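Local coordinates for NADP-dependent alcohol dehydrogenase (Entamoeba histolytica, PDB 2OUI), which catalyses the NADP-dependent interconversion of alcohols and their carbonyl products as a zinc-containing tetrameric dehydrogenase, at residues A[193-198]-A[228-233]; A[221-226]-A[253-258]. The protein carries 1 engineered substitution. One frame throughout, in Å; residues are numbered along the deposited sequence.

Overall arrangement
From the N terminus, strand 194-197 comes first, then the start of helix 223-230, the end of the same helix, and finally the end of helix 248-255. Interaction 1 closes a loop of 29 intervening residues by joining the strand to the C-terminal end of helix 223-230. Interaction 2 begins inside that loop, at the helix's N-terminal end, and closes on segment 253-258 after 26 intervening residues. The segments therefore alternate, and the two loops cross rather than nest. Their centres lie about 8 Å apart, and Val197 CG1 of 193-198 packs on Ile223 CG2 at 4.0 Å. Together they tie helix 223-230 to the parallel sheet and to helix 248-255.

Interaction 1: residues A[193-198]-A[228-233]; sequences RIFAVG and LKATDG
Phe195 and Ala230 have their CA atoms 9.6 Å apart and Arg193 and Thr231 theirs 10.3 Å apart, a spacing that leaves the strand and the end of the helix to be joined by side chains. Phe195 supplies the apolar part: its CE2 comes to 3.6 Å from Ala230 CB, and its CZ to 3.9 Å from Thr231 CG2, so the far end of the ring meets both methyl groups at a slant. The threonine torsion (chi1 59°) sets OG1 between N and C of its own backbone, where it is hydrogen-bonded to Ile227 O and Gly235 N, while CG2 is turned to the phenyl ring. This is a strand-to-helix contact of a Rossmann-type domain: 194-197 is a strand of the parallel sheet, and 223-230 is the helix of the crossover from strand 214-216 to strand 236-241. The helix closes in a Schellman motif, with Asp232 at positive phi, Gly233 N bonded to Leu228 O and Asp232 N to Lys229 O. Near this end, Ala230 O accepts from Arg193 NH1 at 3.1 Å. The bond is bent (138° at the hydrogen), and the donor stands above the carbonyl plane, away from a lone-pair direction. A water adds a second bridge, taking a hydrogen bond from Arg193 NH2 at 2.8 Å and giving one to Ala230 O at 3.3 Å. The extended arginine chain reaches this point with CG anti to the backbone N (chi1 -174°), which brings the guanidinium to the CZ end of the phenyl ring; Phe195 CZ lies 3.4 Å above the guanidinium plane, over its centre. A salt bridge from Arg193 NH2 to Asp214, on the adjacent edge strand, further restrains the group.

Interaction 2: residues A[221-226]-A[253-258]; sequences GDIVEQ and VKMIKP
Gln226 N donates to Asp222 O at 3.0 Å, closing the first turn of the helix that brings Ile223 and Val224 against Met255 and Lys254. Asp222 occupies the N-cap position: its OD1 takes a nearly straight hydrogen bond from Glu225 N (3.1 Å, 164°), using the anti lone pair. Across the contact everything is apolar. The Met255 methyl CE ends 3.6 Å from Ile223 CD1 and 4.3 Å from Val224 CG2, so one terminal group touches both residues. A bend at the thioether (chi3 67°) turns CE back toward the helix start, and the Ile223 and Met255 side chains approach each other obliquely. Beside them, Val224 CG1 lies 3.8 Å from Lys254 CB, the two side chains crossing at about a right angle. Lys254 contributes its base alone, for its extended chain leads the amine away. The closeness of the backbones, with Val224 CA 5.7 Å from Met255 CA, explains how such short branches suffice. Gln251, one turn earlier in helix 248-255, also touches Ile223 and Val224. Met255 additionally packs on Cys171 and Ile173 of strand 170-173, which places the methionine side chain between strand 170-173 and the start of helix 223-230. The arrangement fits neighbouring helices on one face of a Rossmann-type parallel sheet, the start of one packed on the end of the next.

Interaction 1: residues A[193-198]-A[228-233]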
ATOM      1  N   ARG A 193     -14.381  16.221   8.757  1.00 19.76           N
ATOM      2  CA  ARG A 193     -15.101  16.195  10.019  1.00 20.14           C
ATOM      3  C   ARG A 193     -14.383  15.227  10.959  1.00 20.01           C
ATOM      4  O   ARG A 193     -14.057  14.091  10.574  1.00 22.53           O
ATOM      5  CB  ARG A 193     -16.547  15.757   9.769  1.00 21.41           C
ATOM      6  CG  ARG A 193     -17.421  15.823  10.986  1.00 26.15           C
ATOM      7  CD  ARG A 193     -18.896  15.738  10.588  1.00 29.54           C
ATOM      8  NE  ARG A 193     -19.750  16.186  11.678  1.00 26.51           N
ATOM      9  CZ  ARG A 193     -21.058  15.985  11.726  1.00 30.35           C
ATOM     10  NH1 ARG A 193     -21.676  15.335  10.733  1.00 28.61           N
ATOM     11  NH2 ARG A 193     -21.751  16.431  12.768  1.00 29.21           N
ATOM     12  N   ILE A 194     -14.089  15.685  12.186  1.00 22.60           N
ATOM     13  CA  ILE A 194     -13.449  14.818  13.178  1.00 21.31           C
ATOM     14  C   ILE A 194     -14.266  14.818  14.473  1.00 23.65           C
ATOM     15  O   ILE A 194     -14.407  15.867  15.113  1.00 22.32           O
ATOM     16  CB  ILE A 194     -11.954  15.230  13.487  1.00 19.78           C
ATOM     17  CG1 ILE A 194     -11.082  15.139  12.237  1.00 19.72           C
ATOM     18  CG2 ILE A 194     -11.355  14.321  14.541  1.00 20.99           C
ATOM     19  CD1 ILE A 194      -9.721  15.873  12.392  1.00 23.21           C
ATOM     20  N   PHE A 195     -14.840  13.659  14.823  1.00 21.60           N
ATOM     21  CA  PHE A 195     -15.527  13.486  16.110  1.00 21.35           C
ATOM     22  C   PHE A 195     -14.484  13.084  17.138  1.00 22.84           C
ATOM     23  O   PHE A 195     -13.653  12.230  16.858  1.00 23.82           O
ATOM     24  CB  PHE A 195     -16.553  12.357  16.035  1.00 21.66           C
ATOM     25  CG  PHE A 195     -17.678  12.624  15.073  1.00 17.92           C
ATOM     26  CD1 PHE A 195     -17.590  12.214  13.746  1.00 21.91           C
ATOM     27  CD2 PHE A 195     -18.813  13.276  15.507  1.00 19.04           C
ATOM     28  CE1 PHE A 195     -18.652  12.481  12.862  1.00 21.67           C
ATOM     29  CE2 PHE A 195     -19.877  13.541  14.635  1.00 24.62           C
ATOM     30  CZ  PHE A 195     -19.788  13.126  13.304  1.00 20.61           C
ATOM     31  N   ALA A 196     -14.550  13.683  18.316  1.00 22.50           N
ATOM     32  CA  ALA A 196     -13.604  13.382  19.407  1.00 22.62           C
ATOM     33  C   ALA A 196     -14.446  12.941  20.604  1.00 22.62           C
ATOM     34  O   ALA A 196     -15.207  13.728  21.166  1.00 21.47           O
ATOM     35  CB  ALA A 196     -12.776  14.627  19.751  1.00 21.10           C
ATOM     36  N   VAL A 197     -14.319  11.671  20.973  1.00 21.56           N
ATOM     37  CA  VAL A 197     -15.096  11.111  22.058  1.00 23.29           C
ATOM     38  C   VAL A 197     -14.283  11.250  23.344  1.00 24.49           C
ATOM     39  O   VAL A 197     -13.235  10.613  23.514  1.00 25.07           O
ATOM     40  CB  VAL A 197     -15.425   9.629  21.795  1.00 23.02           C
ATOM     41  CG1 VAL A 197     -16.183   9.029  22.974  1.00 24.68           C
ATOM     42  CG2 VAL A 197     -16.219   9.488  20.480  1.00 23.31           C
ATOM     43  N   GLY A 198     -14.757  12.109  24.231  1.00 23.44           N
ATOM     44  CA  GLY A 198     -14.115  12.284  25.535  1.00 27.53           C
ATOM     45  C   GLY A 198     -15.099  12.954  26.471  1.00 28.85           C
ATOM     46  O   GLY A 198     -16.167  13.426  26.049  1.00 31.11           O
ATOM     47  N   LEU A 228     -23.897   7.868  15.044  1.00 26.97           N
ATOM     48  CA  LEU A 228     -24.807   7.408  13.987  1.00 27.31           C
ATOM     49  C   LEU A 228     -25.881   8.435  13.669  1.00 28.48           C
ATOM     50  O   LEU A 228     -26.214   8.650  12.502  1.00 32.80           O
ATOM     51  CB  LEU A 228     -25.442   6.078  14.354  1.00 29.00           C
ATOM     52  CG  LEU A 228     -24.491   4.879  14.370  1.00 30.59           C
ATOM     53  CD1 LEU A 228     -25.236   3.641  14.875  1.00 26.82           C
ATOM     54  CD2 LEU A 228     -23.856   4.626  12.993  1.00 32.96           C
ATOM     55  N   LYS A 229     -26.430   9.079  14.689  1.00 29.14           N
ATOM     56  CA  LYS A 229     -27.351  10.182  14.465  1.00 30.75           C
ATOM     57  C   LYS A 229     -26.682  11.325  13.711  1.00 31.20           C
ATOM     58  O   LYS A 229     -27.285  11.895  12.798  1.00 30.72           O
ATOM     59  CB  LYS A 229     -27.955  10.687  15.775  1.00 28.91           C
ATOM     60  CG  LYS A 229     -29.257  10.011  16.115  1.00 39.77           C
ATOM     61  CD  LYS A 229     -29.476   9.884  17.610  1.00 51.46           C
ATOM     62  CE  LYS A 229     -30.472   8.756  17.894  1.00 57.13           C
ATOM     63  NZ  LYS A 229     -30.723   8.526  19.346  1.00 56.55           N
ATOM     64  N   ALA A 230     -25.452  11.665  14.094  1.00 28.78           N
ATOM     65  CA  ALA A 230     -24.750  12.793  13.485  1.00 30.66           C
ATOM     66  C   ALA A 230     -24.388  12.529  12.024  1.00 30.86           C
ATOM     67  O   ALA A 230     -24.143  13.473  11.271  1.00 35.41           O
ATOM     68  CB  ALA A 230     -23.488  13.168  14.281  1.00 28.90           C
ATOM     69  N   THR A 231     -24.343  11.259  11.635  1.00 31.56           N
ATOM     70  CA  THR A 231     -23.961  10.873  10.290  1.00 32.61           C
ATOM     71  C   THR A 231     -25.172  10.244   9.552  1.00 34.04           C
ATOM     72  O   THR A 231     -25.002   9.448   8.631  1.00 36.00           O
ATOM     73  CB  THR A 231     -22.765   9.898  10.307  1.00 33.52           C
ATOM     74  OG1 THR A 231     -23.101   8.722  11.050  1.00 29.94           O
ATOM     75  CG2 THR A 231     -21.490  10.539  10.936  1.00 30.25           C
ATOM     76  N   ASP A 232     -26.378  10.616   9.970  1.00 34.96           N
ATOM     77  CA  ASP A 232     -27.641  10.028   9.456  1.00 35.90           C
ATOM     78  C   ASP A 232     -27.531   8.530   9.161  1.00 34.11           C
ATOM     79  O   ASP A 232     -27.864   8.072   8.065  1.00 34.27           O
ATOM     80  CB  ASP A 232     -28.172  10.778   8.229  1.00 37.22           C
ATOM     81  CG  ASP A 232     -29.553  10.250   7.761  1.00 40.19           C
ATOM     82  OD1 ASP A 232     -29.707   9.975   6.563  1.00 45.08           O
ATOM     83  OD2 ASP A 232     -30.465  10.081   8.597  1.00 41.51           O
ATOM     84  N   GLY A 233     -27.040   7.789  10.151  1.00 29.62           N
ATOM     85  CA  GLY A 233     -27.007   6.339  10.131  1.00 28.25           C
ATOM     86  C   GLY A 233     -25.885   5.724   9.331  1.00 30.95           C
ATOM     87  O   GLY A 233     -25.738   4.505   9.341  1.00 32.42           O
TER
HETATM   88  O   HOH W   1     -24.529  16.551  12.335  1.00 33.35           O

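Interaction 2: residues A[221-226]-A[253-258]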
ATOM      1  N   GLY A 221     -25.624  10.770  26.055  1.00 27.79           N
ATOM      2  CA  GLY A 221     -26.216   9.514  25.578  1.00 26.52           C
ATOM      3  C   GLY A 221     -25.188   8.596  24.952  1.00 25.19           C
ATOM      4  O   GLY A 221     -24.028   8.981  24.757  1.00 25.35           O
ATOM      5  N   ASP A 222     -25.614   7.383  24.603  1.00 23.49           N
ATOM      6  CA  ASP A 222     -24.698   6.401  24.025  1.00 23.85           C
ATOM      7  C   ASP A 222     -23.882   7.026  22.893  1.00 23.90           C
ATOM      8  O   ASP A 222     -24.468   7.590  21.951  1.00 23.43           O
ATOM      9  CB  ASP A 222     -25.498   5.215  23.484  1.00 26.34           C
ATOM     10  CG  ASP A 222     -24.604   4.105  23.006  1.00 33.78           C
ATOM     11  OD1 ASP A 222     -24.229   4.138  21.821  1.00 35.33           O
ATOM     12  OD2 ASP A 222     -24.229   3.245  23.837  1.00 36.48           O
ATOM     13  N   ILE A 223     -22.553   6.925  22.967  1.00 24.03           N
ATOM     14  CA  ILE A 223     -21.683   7.598  21.989  1.00 23.45           C
ATOM     15  C   ILE A 223     -21.809   7.040  20.564  1.00 23.65           C
ATOM     16  O   ILE A 223     -21.672   7.789  19.590  1.00 21.98           O
ATOM     17  CB  ILE A 223     -20.196   7.674  22.433  1.00 25.47           C
ATOM     18  CG1 ILE A 223     -19.566   6.287  22.572  1.00 27.39           C
ATOM     19  CG2 ILE A 223     -20.071   8.464  23.751  1.00 22.42           C
ATOM     20  CD1 ILE A 223     -18.845   5.832  21.358  1.00 25.44           C
ATOM     21  N   VAL A 224     -22.072   5.739  20.440  1.00 22.73           N
ATOM     22  CA  VAL A 224     -22.342   5.145  19.115  1.00 23.09           C
ATOM     23  C   VAL A 224     -23.625   5.729  18.496  1.00 24.74           C
ATOM     24  O   VAL A 224     -23.636   6.145  17.316  1.00 25.50           O
ATOM     25  CB  VAL A 224     -22.364   3.587  19.177  1.00 24.94           C
ATOM     26  CG1 VAL A 224     -22.765   2.969  17.828  1.00 26.99           C
ATOM     27  CG2 VAL A 224     -20.996   3.037  19.637  1.00 22.12           C
ATOM     28  N   GLU A 225     -24.702   5.754  19.277  1.00 23.21           N
ATOM     29  CA  GLU A 225     -25.956   6.343  18.826  1.00 24.94           C
ATOM     30  C   GLU A 225     -25.764   7.813  18.425  1.00 24.02           C
ATOM     31  O   GLU A 225     -26.287   8.266  17.404  1.00 22.15           O
ATOM     32  CB  GLU A 225     -27.034   6.198  19.898  1.00 25.53           C
ATOM     33  CG  GLU A 225     -27.410   4.748  20.220  1.00 36.40           C
ATOM     34  CD  GLU A 225     -28.173   4.036  19.090  1.00 51.43           C
ATOM     35  OE1 GLU A 225     -29.103   4.636  18.494  1.00 55.84           O
ATOM     36  OE2 GLU A 225     -27.848   2.858  18.814  1.00 55.17           O
ATOM     37  N   GLN A 226     -24.983   8.555  19.207  1.00 21.91           N
ATOM     38  CA  GLN A 226     -24.731   9.960  18.900  1.00 22.90           C
ATOM     39  C   GLN A 226     -24.047  10.154  17.541  1.00 23.67           C
ATOM     40  O   GLN A 226     -24.397  11.064  16.776  1.00 25.30           O
ATOM     41  CB  GLN A 226     -23.851  10.577  19.984  1.00 20.91           C
ATOM     42  CG  GLN A 226     -24.557  10.945  21.278  1.00 22.01           C
ATOM     43  CD  GLN A 226     -23.654  11.804  22.156  1.00 30.07           C
ATOM     44  OE1 GLN A 226     -23.224  11.391  23.245  1.00 28.15           O
ATOM     45  NE2 GLN A 226     -23.331  12.988  21.668  1.00 20.74           N
ATOM     46  N   VAL A 253     -16.380  -0.599  15.890  1.00 22.81           N
ATOM     47  CA  VAL A 253     -16.918  -1.418  14.814  1.00 22.14           C
ATOM     48  C   VAL A 253     -18.361  -0.996  14.526  1.00 24.00           C
ATOM     49  O   VAL A 253     -18.791  -1.021  13.374  1.00 23.76           O
ATOM     50  CB  VAL A 253     -16.886  -2.924  15.190  1.00 23.06           C
ATOM     51  CG1 VAL A 253     -17.739  -3.781  14.215  1.00 22.27           C
ATOM     52  CG2 VAL A 253     -15.441  -3.421  15.307  1.00 21.26           C
ATOM     53  N   LYS A 254     -19.109  -0.611  15.565  1.00 22.98           N
ATOM     54  CA  LYS A 254     -20.528  -0.266  15.363  1.00 24.07           C
ATOM     55  C   LYS A 254     -20.717   1.109  14.706  1.00 23.70           C
ATOM     56  O   LYS A 254     -21.748   1.362  14.074  1.00 26.19           O
ATOM     57  CB  LYS A 254     -21.319  -0.354  16.667  1.00 23.65           C
ATOM     58  CG  LYS A 254     -21.419  -1.789  17.247  1.00 24.91           C
ATOM     59  CD  LYS A 254     -22.032  -1.783  18.642  1.00 29.76           C
ATOM     60  CE  LYS A 254     -22.036  -3.190  19.212  1.00 34.32           C
ATOM     61  NZ  LYS A 254     -22.732  -3.273  20.543  1.00 37.62           N
ATOM     62  N   MET A 255     -19.736   1.995  14.849  1.00 21.59           N
ATOM     63  CA  MET A 255     -19.886   3.344  14.287  1.00 21.95           C
ATOM     64  C   MET A 255     -19.227   3.525  12.920  1.00 22.47           C
ATOM     65  O   MET A 255     -19.425   4.574  12.288  1.00 24.67           O
ATOM     66  CB  MET A 255     -19.301   4.395  15.236  1.00 22.86           C
ATOM     67  CG  MET A 255     -17.810   4.309  15.288  1.00 20.66           C
ATOM     68  SD  MET A 255     -17.133   5.663  16.296  1.00 26.06           S
ATOM     69  CE  MET A 255     -17.733   5.225  17.947  1.00 21.26           C
ATOM     70  N   ILE A 256     -18.478   2.517  12.466  1.00 20.47           N
ATOM     71  CA  ILE A 256     -17.655   2.639  11.264  1.00 19.59           C
ATOM     72  C   ILE A 256     -18.314   2.003  10.041  1.00 19.77           C
ATOM     73  O   ILE A 256     -19.018   0.983  10.151  1.00 21.21           O
ATOM     74  CB  ILE A 256     -16.228   2.072  11.490  1.00 21.58           C
ATOM     75  CG1 ILE A 256     -15.210   2.723  10.531  1.00 22.81           C
ATOM     76  CG2 ILE A 256     -16.203   0.541  11.430  1.00 20.25           C
ATOM     77  CD1 ILE A 256     -13.760   2.306  10.820  1.00 20.97           C
ATOM     78  N   LYS A 257     -18.114   2.618   8.878  1.00 19.35           N
ATOM     79  CA  LYS A 257     -18.637   2.052   7.621  1.00 21.43           C
ATOM     80  C   LYS A 257     -17.916   0.741   7.291  1.00 21.65           C
ATOM     81  O   LYS A 257     -16.775   0.544   7.742  1.00 21.83           O
ATOM     82  CB  LYS A 257     -18.312   3.031   6.481  1.00 19.95           C
ATOM     83  CG  LYS A 257     -19.088   4.327   6.532  1.00 24.06           C
ATOM     84  CD  LYS A 257     -18.596   5.274   5.423  1.00 26.63           C
ATOM     85  CE  LYS A 257     -19.443   6.536   5.353  1.00 27.00           C
ATOM     86  NZ  LYS A 257     -18.880   7.415   4.275  1.00 35.67           N
ATOM     87  N   PRO A 258     -18.508  -0.107   6.419  1.00 21.99           N
ATOM     88  CA  PRO A 258     -17.742  -1.240   5.902  1.00 22.64           C
ATOM     89  C   PRO A 258     -16.658  -0.744   4.952  1.00 22.31           C
ATOM     90  O   PRO A 258     -16.804   0.337   4.365  1.00 23.30           O
ATOM     91  CB  PRO A 258     -18.785  -2.025   5.099  1.00 22.26           C
ATOM     92  CG  PRO A 258     -19.774  -0.969   4.643  1.00 23.25           C
ATOM     93  CD  PRO A 258     -19.877  -0.068   5.851  1.00 24.12           C
TER